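Long-range contact in phosphotriesterase homology protein (Escherichia coli, PDB 1BF6), which hydrolyses phosphorylated glyceryl acetates and also aromatic acetates and propionates, with two bound zinc ions as cofactor: residues A[32-43]-A[64-74]. Residues are numbered along the deposited sequence; the frame is centred on the assembly and turned at random.
Sequences YAFICQEMNDLM and FMLDVMRETGI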
ATOM      1  N   TYR A  32       7.057  17.921   6.548  1.00 12.99           N
ATOM      2  CA  TYR A  32       8.096  17.827   5.549  1.00 13.86           C
ATOM      3  C   TYR A  32       9.507  17.453   5.991  1.00 15.38           C
ATOM      4  O   TYR A  32      10.055  16.461   5.506  1.00 14.53           O
ATOM      5  CB  TYR A  32       8.139  19.109   4.727  1.00 14.79           C
ATOM      6  CG  TYR A  32       9.041  19.006   3.525  1.00 15.26           C
ATOM      7  CD1 TYR A  32       8.747  18.122   2.482  1.00 14.78           C
ATOM      8  CD2 TYR A  32      10.191  19.787   3.429  1.00 13.61           C
ATOM      9  CE1 TYR A  32       9.580  18.023   1.376  1.00 13.89           C
ATOM     10  CE2 TYR A  32      11.028  19.699   2.330  1.00 13.96           C
ATOM     11  CZ  TYR A  32      10.717  18.816   1.304  1.00 13.65           C
ATOM     12  OH  TYR A  32      11.537  18.753   0.205  1.00 13.52           O
ATOM     13  N   ALA A  33      10.112  18.272   6.849  1.00 13.93           N
ATOM     14  CA  ALA A  33      11.473  18.008   7.319  1.00 13.94           C
ATOM     15  C   ALA A  33      11.602  16.606   7.911  1.00 13.15           C
ATOM     16  O   ALA A  33      12.506  15.854   7.540  1.00 13.67           O
ATOM     17  CB  ALA A  33      11.906  19.071   8.332  1.00 11.38           C
ATOM     18  N   PHE A  34      10.674  16.243   8.789  1.00 12.23           N
ATOM     19  CA  PHE A  34      10.685  14.926   9.418  1.00 12.98           C
ATOM     20  C   PHE A  34      10.555  13.802   8.398  1.00 13.96           C
ATOM     21  O   PHE A  34      11.250  12.790   8.502  1.00 14.32           O
ATOM     22  CB  PHE A  34       9.551  14.791  10.427  1.00 13.17           C
ATOM     23  CG  PHE A  34       9.674  15.700  11.611  1.00 12.85           C
ATOM     24  CD1 PHE A  34      10.861  16.363  11.883  1.00 12.44           C
ATOM     25  CD2 PHE A  34       8.593  15.873  12.468  1.00 15.24           C
ATOM     26  CE1 PHE A  34      10.971  17.182  12.991  1.00 13.49           C
ATOM     27  CE2 PHE A  34       8.692  16.693  13.583  1.00 15.57           C
ATOM     28  CZ  PHE A  34       9.883  17.347  13.841  1.00 14.47           C
ATOM     29  N   ILE A  35       9.644  13.959   7.437  1.00 13.09           N
ATOM     30  CA  ILE A  35       9.440  12.928   6.421  1.00 11.67           C
ATOM     31  C   ILE A  35      10.679  12.777   5.541  1.00 10.24           C
ATOM     32  O   ILE A  35      11.073  11.656   5.237  1.00 11.70           O
ATOM     33  CB  ILE A  35       8.105  13.132   5.613  1.00 12.67           C
ATOM     34  CG1 ILE A  35       7.028  12.202   6.241  1.00 13.52           C
ATOM     35  CG2 ILE A  35       8.295  12.758   4.141  1.00 10.93           C
ATOM     36  CD1 ILE A  35       7.544  10.966   7.025  1.00 17.16           C
ATOM     37  N   CYS A  36      11.321  13.889   5.187  1.00  9.33           N
ATOM     38  CA  CYS A  36      12.555  13.847   4.401  1.00 11.50           C
ATOM     39  C   CYS A  36      13.663  13.120   5.183  1.00 12.90           C
ATOM     40  O   CYS A  36      14.422  12.341   4.612  1.00 12.69           O
ATOM     41  CB  CYS A  36      13.035  15.255   4.056  1.00 11.58           C
ATOM     42  SG  CYS A  36      12.125  16.055   2.723  1.00 14.53           S
ATOM     43  N   GLN A  37      13.755  13.373   6.489  1.00 13.12           N
ATOM     44  CA  GLN A  37      14.771  12.720   7.320  1.00 13.76           C
ATOM     45  C   GLN A  37      14.527  11.211   7.358  1.00 14.22           C
ATOM     46  O   GLN A  37      15.478  10.421   7.277  1.00 13.96           O
ATOM     47  CB  GLN A  37      14.771  13.307   8.741  1.00 15.00           C
ATOM     48  CG  GLN A  37      15.340  14.732   8.821  1.00 20.13           C
ATOM     49  CD  GLN A  37      14.813  15.542  10.017  1.00 24.72           C
ATOM     50  OE1 GLN A  37      14.432  14.990  11.061  1.00 25.95           O
ATOM     51  NE2 GLN A  37      14.783  16.861   9.858  1.00 26.27           N
ATOM     52  N   GLU A  38      13.256  10.814   7.438  1.00 11.00           N
ATOM     53  CA  GLU A  38      12.885   9.400   7.458  1.00  9.76           C
ATOM     54  C   GLU A  38      13.249   8.721   6.136  1.00 10.11           C
ATOM     55  O   GLU A  38      13.613   7.549   6.117  1.00 11.23           O
ATOM     56  CB  GLU A  38      11.388   9.245   7.715  1.00 10.87           C
ATOM     57  CG  GLU A  38      10.923   9.758   9.085  1.00 10.89           C
ATOM     58  CD  GLU A  38      10.971   8.704  10.186  1.00 12.42           C
ATOM     59  OE1 GLU A  38      11.289   7.524   9.915  1.00 11.28           O
ATOM     60  OE2 GLU A  38      10.653   9.057  11.342  1.00 14.81           O
ATOM     61  N   MET A  39      13.139   9.453   5.028  1.00 11.10           N
ATOM     62  CA  MET A  39      13.467   8.881   3.721  1.00  9.98           C
ATOM     63  C   MET A  39      14.976   8.707   3.612  1.00 11.26           C
ATOM     64  O   MET A  39      15.440   7.725   3.049  1.00 13.28           O
ATOM     65  CB  MET A  39      12.910   9.734   2.569  1.00 10.07           C
ATOM     66  CG  MET A  39      11.373   9.799   2.517  1.00  6.84           C
ATOM     67  SD  MET A  39      10.508   8.215   2.423  1.00 10.47           S
ATOM     68  CE  MET A  39       9.802   8.067   4.111  1.00 11.58           C
ATOM     69  N   ASN A  40      15.739   9.638   4.183  1.00 12.87           N
ATOM     70  CA  ASN A  40      17.199   9.532   4.181  1.00 14.24           C
ATOM     71  C   ASN A  40      17.622   8.308   5.000  1.00 13.91           C
ATOM     72  O   ASN A  40      18.547   7.590   4.618  1.00 13.74           O
ATOM     73  CB  ASN A  40      17.850  10.795   4.753  1.00 15.32           C
ATOM     74  CG  ASN A  40      17.765  11.982   3.811  1.00 17.76           C
ATOM     75  OD1 ASN A  40      17.832  13.135   4.241  1.00 20.40           O
ATOM     76  ND2 ASN A  40      17.646  11.710   2.524  1.00 17.22           N
ATOM     77  N   ASP A  41      16.923   8.055   6.110  1.00 12.95           N
ATOM     78  CA  ASP A  41      17.214   6.894   6.961  1.00 12.41           C
ATOM     79  C   ASP A  41      16.929   5.609   6.176  1.00 13.71           C
ATOM     80  O   ASP A  41      17.670   4.628   6.267  1.00 11.98           O
ATOM     81  CB  ASP A  41      16.342   6.903   8.227  1.00 12.33           C
ATOM     82  CG  ASP A  41      16.643   8.076   9.162  1.00 12.19           C
ATOM     83  OD1 ASP A  41      17.571   8.872   8.888  1.00 14.00           O
ATOM     84  OD2 ASP A  41      15.922   8.202  10.175  1.00 13.14           O
ATOM     85  N   LEU A  42      15.828   5.611   5.428  1.00 11.70           N
ATOM     86  CA  LEU A  42      15.470   4.456   4.620  1.00 11.69           C
ATOM     87  C   LEU A  42      16.554   4.190   3.567  1.00 10.31           C
ATOM     88  O   LEU A  42      16.932   3.041   3.342  1.00 10.74           O
ATOM     89  CB  LEU A  42      14.122   4.677   3.919  1.00 11.10           C
ATOM     90  CG  LEU A  42      12.830   4.542   4.723  1.00  8.43           C
ATOM     91  CD1 LEU A  42      11.644   4.825   3.789  1.00  9.95           C
ATOM     92  CD2 LEU A  42      12.713   3.159   5.337  1.00  8.12           C
ATOM     93  N   MET A  43      17.044   5.259   2.947  1.00 10.54           N
ATOM     94  CA  MET A  43      18.072   5.182   1.904  1.00 13.64           C
ATOM     95  C   MET A  43      19.344   4.494   2.423  1.00 15.08           C
ATOM     96  O   MET A  43      19.961   3.703   1.707  1.00 14.72           O
ATOM     97  CB  MET A  43      18.423   6.593   1.392  1.00 15.84           C
ATOM     98  CG  MET A  43      17.302   7.359   0.666  1.00 19.82           C
ATOM     99  SD  MET A  43      17.077   6.833  -1.026  1.00 28.32           S
ATOM    100  CE  MET A  43      18.307   7.798  -1.848  1.00 24.40           C
ATOM    101  N   PHE A  64       4.317  17.805  -2.664  1.00 12.36           N
ATOM    102  CA  PHE A  64       5.025  17.379  -1.459  1.00 11.95           C
ATOM    103  C   PHE A  64       5.867  16.153  -1.777  1.00 12.62           C
ATOM    104  O   PHE A  64       7.011  16.042  -1.326  1.00 10.93           O
ATOM    105  CB  PHE A  64       3.995  17.029  -0.386  1.00 13.41           C
ATOM    106  CG  PHE A  64       4.583  16.726   0.965  1.00 13.48           C
ATOM    107  CD1 PHE A  64       5.095  15.465   1.256  1.00 14.79           C
ATOM    108  CD2 PHE A  64       4.555  17.689   1.973  1.00 15.55           C
ATOM    109  CE1 PHE A  64       5.565  15.166   2.534  1.00 16.12           C
ATOM    110  CE2 PHE A  64       5.020  17.402   3.251  1.00 16.94           C
ATOM    111  CZ  PHE A  64       5.522  16.145   3.530  1.00 15.97           C
ATOM    112  N   MET A  65       5.284  15.224  -2.541  1.00 12.25           N
ATOM    113  CA  MET A  65       5.985  14.000  -2.929  1.00 12.87           C
ATOM    114  C   MET A  65       7.120  14.302  -3.911  1.00 12.99           C
ATOM    115  O   MET A  65       8.198  13.708  -3.817  1.00 13.45           O
ATOM    116  CB  MET A  65       5.005  12.969  -3.501  1.00 11.70           C
ATOM    117  CG  MET A  65       3.937  12.522  -2.493  1.00 12.32           C
ATOM    118  SD  MET A  65       2.917  11.131  -3.007  1.00 11.66           S
ATOM    119  CE  MET A  65       1.784  11.947  -4.162  1.00 11.11           C
ATOM    120  N   LEU A  66       6.882  15.234  -4.835  1.00 12.35           N
ATOM    121  CA  LEU A  66       7.897  15.632  -5.812  1.00 12.83           C
ATOM    122  C   LEU A  66       9.078  16.255  -5.071  1.00 13.31           C
ATOM    123  O   LEU A  66      10.243  16.033  -5.429  1.00 12.60           O
ATOM    124  CB  LEU A  66       7.338  16.674  -6.792  1.00 14.04           C
ATOM    125  CG  LEU A  66       6.415  16.196  -7.921  1.00 15.49           C
ATOM    126  CD1 LEU A  66       5.827  17.410  -8.636  1.00 12.33           C
ATOM    127  CD2 LEU A  66       7.199  15.309  -8.896  1.00 14.80           C
ATOM    128  N   ASP A  67       8.757  17.054  -4.052  1.00 12.93           N
ATOM    129  CA  ASP A  67       9.762  17.732  -3.243  1.00 13.92           C
ATOM    130  C   ASP A  67      10.581  16.743  -2.424  1.00 12.51           C
ATOM    131  O   ASP A  67      11.803  16.879  -2.348  1.00 14.60           O
ATOM    132  CB  ASP A  67       9.113  18.771  -2.322  1.00 13.19           C
ATOM    133  CG  ASP A  67       8.545  19.963  -3.079  1.00 15.29           C
ATOM    134  OD1 ASP A  67       8.832  20.123  -4.285  1.00 15.30           O
ATOM    135  OD2 ASP A  67       7.801  20.744  -2.460  1.00 16.18           O
ATOM    136  N   VAL A  68       9.912  15.762  -1.808  1.00 13.74           N
ATOM    137  CA  VAL A  68      10.600  14.745  -1.011  1.00 12.61           C
ATOM    138  C   VAL A  68      11.614  14.023  -1.900  1.00 14.06           C
ATOM    139  O   VAL A  68      12.757  13.838  -1.500  1.00 14.77           O
ATOM    140  CB  VAL A  68       9.611  13.726  -0.379  1.00 12.71           C
ATOM    141  CG1 VAL A  68      10.357  12.502   0.132  1.00 13.29           C
ATOM    142  CG2 VAL A  68       8.860  14.370   0.776  1.00 11.09           C
ATOM    143  N   MET A  69      11.200  13.655  -3.114  1.00 12.92           N
ATOM    144  CA  MET A  69      12.086  12.975  -4.067  1.00 13.74           C
ATOM    145  C   MET A  69      13.296  13.833  -4.447  1.00 14.28           C
ATOM    146  O   MET A  69      14.425  13.342  -4.547  1.00 15.18           O
ATOM    147  CB  MET A  69      11.327  12.606  -5.346  1.00 11.83           C
ATOM    148  CG  MET A  69      10.298  11.504  -5.192  1.00 13.02           C
ATOM    149  SD  MET A  69       9.822  10.797  -6.817  1.00 15.15           S
ATOM    150  CE  MET A  69       8.418  11.833  -7.221  1.00 13.06           C
ATOM    151  N   ARG A  70      13.040  15.107  -4.704  1.00 14.53           N
ATOM    152  CA  ARG A  70      14.073  16.063  -5.079  1.00 17.47           C
ATOM    153  C   ARG A  70      15.126  16.191  -3.964  1.00 17.06           C
ATOM    154  O   ARG A  70      16.332  16.136  -4.212  1.00 17.80           O
ATOM    155  CB  ARG A  70      13.404  17.414  -5.342  1.00 19.53           C
ATOM    156  CG  ARG A  70      14.328  18.578  -5.588  1.00 25.62           C
ATOM    157  CD  ARG A  70      14.543  18.820  -7.064  1.00 31.92           C
ATOM    158  NE  ARG A  70      15.212  20.098  -7.290  1.00 36.67           N
ATOM    159  CZ  ARG A  70      15.882  20.415  -8.397  1.00 40.13           C
ATOM    160  NH1 ARG A  70      15.978  19.547  -9.402  1.00 41.10           N
ATOM    161  NH2 ARG A  70      16.490  21.596  -8.486  1.00 40.02           N
ATOM    162  N   GLU A  71      14.649  16.289  -2.733  1.00 16.36           N
ATOM    163  CA  GLU A  71      15.499  16.449  -1.557  1.00 16.86           C
ATOM    164  C   GLU A  71      16.324  15.224  -1.176  1.00 16.39           C
ATOM    165  O   GLU A  71      17.525  15.332  -0.962  1.00 18.65           O
ATOM    166  CB  GLU A  71      14.617  16.863  -0.369  1.00 18.62           C
ATOM    167  CG  GLU A  71      15.319  16.980   0.991  1.00 21.16           C
ATOM    168  CD  GLU A  71      16.393  18.056   1.029  1.00 23.73           C
ATOM    169  OE1 GLU A  71      16.163  19.156   0.478  1.00 22.22           O
ATOM    170  OE2 GLU A  71      17.469  17.796   1.618  1.00 24.87           O
ATOM    171  N   THR A  72      15.681  14.062  -1.133  1.00 15.65           N
ATOM    172  CA  THR A  72      16.314  12.814  -0.703  1.00 13.84           C
ATOM    173  C   THR A  72      16.780  11.821  -1.780  1.00 15.21           C
ATOM    174  O   THR A  72      17.591  10.936  -1.498  1.00 14.74           O
ATOM    175  CB  THR A  72      15.369  12.062   0.242  1.00 14.11           C
ATOM    176  OG1 THR A  72      14.213  11.621  -0.486  1.00 14.43           O
ATOM    177  CG2 THR A  72      14.904  12.976   1.361  1.00 11.89           C
ATOM    178  N   GLY A  73      16.250  11.932  -2.996  1.00 12.95           N
ATOM    179  CA  GLY A  73      16.642  11.004  -4.042  1.00 11.86           C
ATOM    180  C   GLY A  73      15.845   9.710  -4.014  1.00 13.06           C
ATOM    181  O   GLY A  73      16.044   8.829  -4.854  1.00 11.73           O
ATOM    182  N   ILE A  74      14.950   9.565  -3.040  1.00 11.82           N
ATOM    183  CA  ILE A  74      14.149   8.357  -2.986  1.00 11.89           C
ATOM    184  C   ILE A  74      13.107   8.449  -4.112  1.00 11.85           C
ATOM    185  O   ILE A  74      12.827   9.540  -4.615  1.00  9.65           O
ATOM    186  CB  ILE A  74      13.474   8.162  -1.607  1.00 12.35           C
ATOM    187  CG1 ILE A  74      13.153   6.675  -1.406  1.00 12.39           C
ATOM    188  CG2 ILE A  74      12.243   9.073  -1.469  1.00 13.23           C
ATOM    189  CD1 ILE A  74      12.770   6.297  -0.009  1.00 14.16           C
TER
HETATM  190  O   HOH W   1      13.767  20.319   0.255  1.00 32.11           O
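Y32 leans across from the helix 32-43 and turns the edge of its ring onto a face of F64, a T-shaped pair with planes 82° apart and CD1 of Y32 lying 3.8 Å above the F64 plane. With CG anti to the backbone N (chi1 -171°), the Y32 ring extends over helix 64-72 as a knob among F64, D67, V68 and E71. Y32 OH lies 3.2 Å from the carbonyl O of D67, a weak hydrogen bond at most, and meets a water that donates to OE1 of E71; SG of C36 lies over one face of the Y32 ring, toward its rim. V68 is the reciprocal knob, set among Y32, I35, C36 and M39. Its CG2 wedges between CE1 of Y32 and CG2 of I35, whereas CG1 of V68 meets CG of M39 at 3.7 Å. The two helices, crossing at -49° with axes 9.7 Å apart, are neighbours on the outside of the TIM barrel of the phosphotriesterase family, each followed by a parallel strand, 47-52 and 75-80. Strand 47-52 lies beneath, its V50 touching both M39 and I74. Farther along, T72 OG1 is turned back to the carbonyl O of V68 at 2.8 Å, approaching from above the carbonyl plane, while CG2 of T72 faces the carbonyl O of C36 and the side-chain ND2 of N40. Where helix 64-72 ends, G73 takes positive phi; the M43 chain, bent at chi2 and chi3, lays SD 3.8 Å from CA of I74, while CD1 of I74 runs inward to SD of M39, also 3.8 Å away.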